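Local coordinates for protein glutathione S-transferase (Bombyx mori, PDB 4E8H) that probably acts as a homodimeric glutathione transferase, joining glutathione to electrophilic compounds, at residues B[158-170]-B[188-201]. Residues are numbered along the deposited sequence; the frame is centred on the assembly and turned at random.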
loop_
_atom_site.group_PDB
_atom_site.type_symbol
_atom_site.label_atom_id
_atom_site.label_comp_id
_atom_site.label_asym_id
_atom_site.label_seq_id
_atom_site.Cartn_x
_atom_site.Cartn_y
_atom_site.Cartn_z
ATOM N N MET B 158 14.419 13.999 0.188
ATOM C CA MET B 158 13.438 13.422 1.111
ATOM C C MET B 158 12.041 13.428 0.483
ATOM O O MET B 158 11.659 14.392 -0.187
ATOM C CB MET B 158 13.431 14.181 2.445
ATOM C CG MET B 158 12.644 13.490 3.561
ATOM S SD MET B 158 12.515 14.449 5.087
ATOM C CE MET B 158 11.327 15.707 4.614
ATOM N N THR B 159 11.297 12.342 0.686
ATOM C CA THR B 159 9.939 12.209 0.155
ATOM C C THR B 159 8.971 11.743 1.245
ATOM O O THR B 159 9.385 11.489 2.380
ATOM C CB THR B 159 9.883 11.235 -1.056
ATOM O OG1 THR B 159 10.308 9.927 -0.653
ATOM C CG2 THR B 159 10.765 11.730 -2.200
ATOM N N VAL B 160 7.686 11.639 0.903
ATOM C CA VAL B 160 6.682 11.099 1.829
ATOM C C VAL B 160 7.045 9.685 2.292
ATOM O O VAL B 160 6.685 9.279 3.401
ATOM C CB VAL B 160 5.242 11.121 1.238
ATOM C CG1 VAL B 160 4.739 12.553 1.102
ATOM C CG2 VAL B 160 5.174 10.387 -0.105
ATOM N N ALA B 161 7.768 8.952 1.444
ATOM C CA ALA B 161 8.234 7.609 1.773
ATOM C C ALA B 161 9.174 7.600 2.982
ATOM O O ALA B 161 9.029 6.754 3.864
ATOM C CB ALA B 161 8.884 6.953 0.564
ATOM N N ASP B 162 10.119 8.544 3.028
ATOM C CA ASP B 162 11.003 8.710 4.194
ATOM C C ASP B 162 10.222 9.037 5.462
ATOM O O ASP B 162 10.541 8.530 6.537
ATOM C CB ASP B 162 12.028 9.822 3.961
ATOM C CG ASP B 162 12.921 9.552 2.777
ATOM O OD1 ASP B 162 13.883 8.769 2.916
ATOM O OD2 ASP B 162 12.663 10.133 1.704
ATOM N N ILE B 163 9.208 9.888 5.327
ATOM C CA ILE B 163 8.418 10.350 6.468
ATOM C C ILE B 163 7.635 9.209 7.136
ATOM O O ILE B 163 7.644 9.096 8.364
ATOM C CB ILE B 163 7.499 11.559 6.095
ATOM C CG1 ILE B 163 8.347 12.737 5.584
ATOM C CG2 ILE B 163 6.636 11.982 7.291
ATOM C CD1 ILE B 163 7.547 13.973 5.154
ATOM N N THR B 164 6.981 8.355 6.348
ATOM C CA THR B 164 6.219 7.237 6.929
ATOM C C THR B 164 7.111 6.105 7.461
ATOM O O THR B 164 6.822 5.524 8.511
ATOM C CB THR B 164 5.109 6.692 5.981
ATOM O OG1 THR B 164 4.451 5.579 6.601
ATOM C CG2 THR B 164 5.679 6.265 4.633
ATOM N N ILE B 165 8.193 5.816 6.740
ATOM C CA ILE B 165 9.164 4.804 7.157
ATOM C C ILE B 165 9.860 5.209 8.468
ATOM O O ILE B 165 10.051 4.369 9.353
ATOM C CB ILE B 165 10.176 4.474 6.014
ATOM C CG1 ILE B 165 9.474 3.667 4.911
ATOM C CG2 ILE B 165 11.392 3.712 6.548
ATOM C CD1 ILE B 165 10.240 3.566 3.593
ATOM N N VAL B 166 10.201 6.493 8.599
ATOM C CA VAL B 166 10.901 6.993 9.792
ATOM C C VAL B 166 10.096 6.823 11.092
ATOM O O VAL B 166 10.684 6.687 12.167
ATOM C CB VAL B 166 11.424 8.459 9.615
ATOM C CG1 VAL B 166 10.378 9.493 10.020
ATOM C CG2 VAL B 166 12.716 8.671 10.400
ATOM N N VAL B 167 8.766 6.817 10.988
ATOM C CA VAL B 167 7.906 6.570 12.147
ATOM C C VAL B 167 8.227 5.205 12.771
ATOM O O VAL B 167 8.361 5.088 13.992
ATOM C CB VAL B 167 6.396 6.670 11.788
ATOM C CG1 VAL B 167 5.527 6.242 12.965
ATOM C CG2 VAL B 167 6.038 8.090 11.364
ATOM N N THR B 168 8.369 4.193 11.917
ATOM C CA THR B 168 8.673 2.829 12.343
ATOM C C THR B 168 10.058 2.726 12.975
ATOM O O THR B 168 10.242 2.040 13.987
ATOM C CB THR B 168 8.530 1.846 11.157
ATOM O OG1 THR B 168 7.147 1.746 10.802
ATOM C CG2 THR B 168 9.048 0.453 11.511
ATOM N N ILE B 169 11.023 3.414 12.375
ATOM C CA ILE B 169 12.389 3.425 12.880
ATOM C C ILE B 169 12.443 4.180 14.210
ATOM O O ILE B 169 13.153 3.763 15.131
ATOM C CB ILE B 169 13.387 3.987 11.827
ATOM C CG1 ILE B 169 13.303 3.183 10.515
ATOM C CG2 ILE B 169 14.819 3.998 12.363
ATOM C CD1 ILE B 169 13.499 1.663 10.657
ATOM N N THR B 170 11.672 5.262 14.318
ATOM C CA THR B 170 11.528 5.979 15.587
ATOM C C THR B 170 10.950 5.063 16.673
ATOM O O THR B 170 11.455 5.045 17.799
ATOM C CB THR B 170 10.666 7.258 15.441
ATOM O OG1 THR B 170 11.262 8.131 14.472
ATOM C CG2 THR B 170 10.558 8.006 16.773
ATOM N N TRP B 188 21.001 7.341 7.489
ATOM C CA TRP B 188 19.739 7.851 6.961
ATOM C C TRP B 188 18.833 8.369 8.072
ATOM O O TRP B 188 18.163 9.387 7.902
ATOM C CB TRP B 188 19.015 6.769 6.154
ATOM C CG TRP B 188 17.560 7.060 5.896
ATOM C CD1 TRP B 188 17.035 7.743 4.838
ATOM C CD2 TRP B 188 16.446 6.671 6.713
ATOM N NE1 TRP B 188 15.667 7.806 4.942
ATOM C CE2 TRP B 188 15.278 7.155 6.083
ATOM C CE3 TRP B 188 16.321 5.959 7.915
ATOM C CZ2 TRP B 188 14.000 6.955 6.615
ATOM C CZ3 TRP B 188 15.049 5.762 8.446
ATOM C CH2 TRP B 188 13.905 6.258 7.793
ATOM N N PHE B 189 18.809 7.663 9.201
ATOM C CA PHE B 189 17.952 8.038 10.326
ATOM C C PHE B 189 18.393 9.368 10.944
ATOM O O PHE B 189 17.555 10.222 11.246
ATOM C CB PHE B 189 17.895 6.903 11.364
ATOM C CG PHE B 189 16.996 7.177 12.549
ATOM C CD1 PHE B 189 15.673 7.585 12.380
ATOM C CD2 PHE B 189 17.474 6.983 13.844
ATOM C CE1 PHE B 189 14.849 7.822 13.489
ATOM C CE2 PHE B 189 16.660 7.214 14.956
ATOM C CZ PHE B 189 15.346 7.635 14.778
ATOM N N GLU B 190 19.703 9.550 11.104
ATOM C CA GLU B 190 20.245 10.807 11.626
ATOM C C GLU B 190 19.968 11.950 10.656
ATOM O O GLU B 190 19.605 13.052 11.069
ATOM C CB GLU B 190 21.747 10.690 11.912
ATOM C CG GLU B 190 22.116 9.672 12.998
ATOM C CD GLU B 190 21.425 9.931 14.333
ATOM O OE1 GLU B 190 21.413 11.097 14.787
ATOM O OE2 GLU B 190 20.903 8.964 14.932
ATOM N N ARG B 191 20.117 11.662 9.364
ATOM C CA ARG B 191 19.852 12.614 8.288
ATOM C C ARG B 191 18.394 13.090 8.268
ATOM O O ARG B 191 18.131 14.288 8.170
ATOM C CB ARG B 191 20.218 11.972 6.946
ATOM C CG ARG B 191 20.236 12.915 5.751
ATOM C CD ARG B 191 20.686 12.193 4.478
ATOM N NE ARG B 191 22.024 11.612 4.608
ATOM C CZ ARG B 191 22.296 10.308 4.575
ATOM N NH1 ARG B 191 21.329 9.415 4.402
ATOM N NH2 ARG B 191 23.549 9.894 4.706
ATOM N N THR B 192 17.460 12.144 8.369
ATOM C CA THR B 192 16.027 12.427 8.237
ATOM C C THR B 192 15.469 13.143 9.472
ATOM O O THR B 192 14.634 14.044 9.344
ATOM C CB THR B 192 15.231 11.138 7.906
ATOM O OG1 THR B 192 15.789 10.524 6.736
ATOM C CG2 THR B 192 13.754 11.435 7.657
ATOM N N LYS B 193 15.942 12.749 10.655
ATOM C CA LYS B 193 15.645 13.475 11.892
ATOM C C LYS B 193 16.005 14.955 11.759
ATOM O O LYS B 193 15.176 15.822 12.039
ATOM C CB LYS B 193 16.382 12.861 13.087
ATOM C CG LYS B 193 15.738 11.597 13.643
ATOM C CD LYS B 193 16.367 11.173 14.967
ATOM C CE LYS B 193 17.735 10.528 14.763
ATOM N NZ LYS B 193 18.363 10.123 16.054
ATOM N N LYS B 194 17.231 15.232 11.312
ATOM C CA LYS B 194 17.700 16.605 11.106
ATOM C C LYS B 194 16.817 17.371 10.123
ATOM O O LYS B 194 16.537 18.556 10.324
ATOM C CB LYS B 194 19.158 16.624 10.636
ATOM C CG LYS B 194 20.166 16.254 11.715
ATOM C CD LYS B 194 21.595 16.379 11.205
ATOM C CE LYS B 194 22.612 16.064 12.295
ATOM N NZ LYS B 194 22.674 14.608 12.618
ATOM N N MET B 195 16.378 16.685 9.068
ATOM C CA MET B 195 15.457 17.259 8.090
ATOM C C MET B 195 14.103 17.610 8.707
ATOM O O MET B 195 13.476 18.596 8.318
ATOM C CB MET B 195 15.249 16.294 6.918
ATOM C CG MET B 195 16.452 16.149 5.996
ATOM S SD MET B 195 16.885 17.681 5.146
ATOM C CE MET B 195 15.547 17.816 3.962
ATOM N N LEU B 196 13.666 16.803 9.671
ATOM C CA LEU B 196 12.315 16.919 10.221
ATOM C C LEU B 196 12.209 17.701 11.531
ATOM O O LEU B 196 11.099 17.996 11.982
ATOM C CB LEU B 196 11.679 15.531 10.377
ATOM C CG LEU B 196 11.328 14.774 9.092
ATOM C CD1 LEU B 196 10.932 13.340 9.409
ATOM C CD2 LEU B 196 10.224 15.479 8.304
ATOM N N GLU B 197 13.345 18.041 12.137
ATOM C CA GLU B 197 13.339 18.800 13.397
ATOM C C GLU B 197 12.701 20.195 13.306
ATOM O O GLU B 197 12.068 20.633 14.269
ATOM C CB GLU B 197 14.732 18.881 14.038
ATOM C CG GLU B 197 15.246 17.568 14.641
ATOM C CD GLU B 197 14.414 17.030 15.806
ATOM O OE1 GLU B 197 13.393 17.643 16.197
ATOM O OE2 GLU B 197 14.793 15.966 16.338
ATOM N N PRO B 198 12.858 20.899 12.163
ATOM C CA PRO B 198 12.104 22.151 12.058
ATOM C C PRO B 198 10.617 21.916 11.768
ATOM O O PRO B 198 9.849 22.876 11.677
ATOM C CB PRO B 198 12.769 22.873 10.874
ATOM C CG PRO B 198 14.008 22.086 10.548
ATOM C CD PRO B 198 13.732 20.696 10.993
ATOM N N TYR B 199 10.220 20.651 11.640
ATOM C CA TYR B 199 8.845 20.302 11.288
ATOM C C TYR B 199 8.157 19.399 12.317
ATOM O O TYR B 199 7.315 18.567 11.968
ATOM C CB TYR B 199 8.804 19.682 9.887
ATOM C CG TYR B 199 9.341 20.597 8.806
ATOM C CD1 TYR B 199 8.636 21.738 8.421
ATOM C CD2 TYR B 199 10.554 20.326 8.172
ATOM C CE1 TYR B 199 9.120 22.585 7.432
ATOM C CE2 TYR B 199 11.049 21.168 7.178
ATOM C CZ TYR B 199 10.325 22.295 6.815
ATOM O OH TYR B 199 10.804 23.133 5.834
ATOM N N GLY B 200 8.521 19.572 13.586
ATOM C CA GLY B 200 7.835 18.905 14.689
ATOM C C GLY B 200 8.200 17.452 14.929
ATOM O O GLY B 200 7.387 16.689 15.458
ATOM N N TYR B 201 9.422 17.069 14.565
ATOM C CA TYR B 201 9.858 15.689 14.756
ATOM C C TYR B 201 9.735 15.232 16.220
ATOM O O TYR B 201 9.238 14.135 16.483
ATOM C CB TYR B 201 11.275 15.448 14.220
ATOM C CG TYR B 201 11.742 14.037 14.479
ATOM C CD1 TYR B 201 12.602 13.756 15.534
ATOM C CD2 TYR B 201 11.285 12.975 13.697
ATOM C CE1 TYR B 201 13.016 12.464 15.794
ATOM C CE2 TYR B 201 11.694 11.674 13.952
ATOM C CZ TYR B 201 12.558 11.426 15.004
ATOM O OH TYR B 201 12.975 10.142 15.268
#
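Val166 pushes its side chain into a hollow on helix 188-196 walled by Trp188, Phe189, Thr192 and Leu196. Val166 CG2 lies 3.7 Å from Phe189 CD1, in the plane of that ring and at its edge, while CG1 meets Leu196 CD1 tip to tip. The reciprocal knob is Trp188, lodged among Asp162, Ile165, Val166 and Ile169; with CG anti to the backbone N (chi1 164°), its indole reaches from Asp162 at NE1 to Ile169 at CZ3. Trp188 NE1 gives a nearly straight bond of 2.9 Å to Asp162 OD1, which also accepts from Val153 N. The other oxygen, OD2, takes Thr159 N, part of the N-capping box that begins helix 160-174 in the C-terminal helical domain of glutathione transferases. A leucine replacing Trp188 would probably open a gap beside Val166 and Ile169 and cost Asp162 one of its donors. Ile169 CG2 sits over one face of Phe189, 3.9 Å from the ring centroid, with Lys193 CE over the opposite face. At one end Tyr201 OH donates to Thr170 OG1 (2.8 Å), which is also hydrogen-bonded to Asp205; at the other, Met158 lays its CE against Leu196 CD2 and its SD 3.8 Å from Met195 CB.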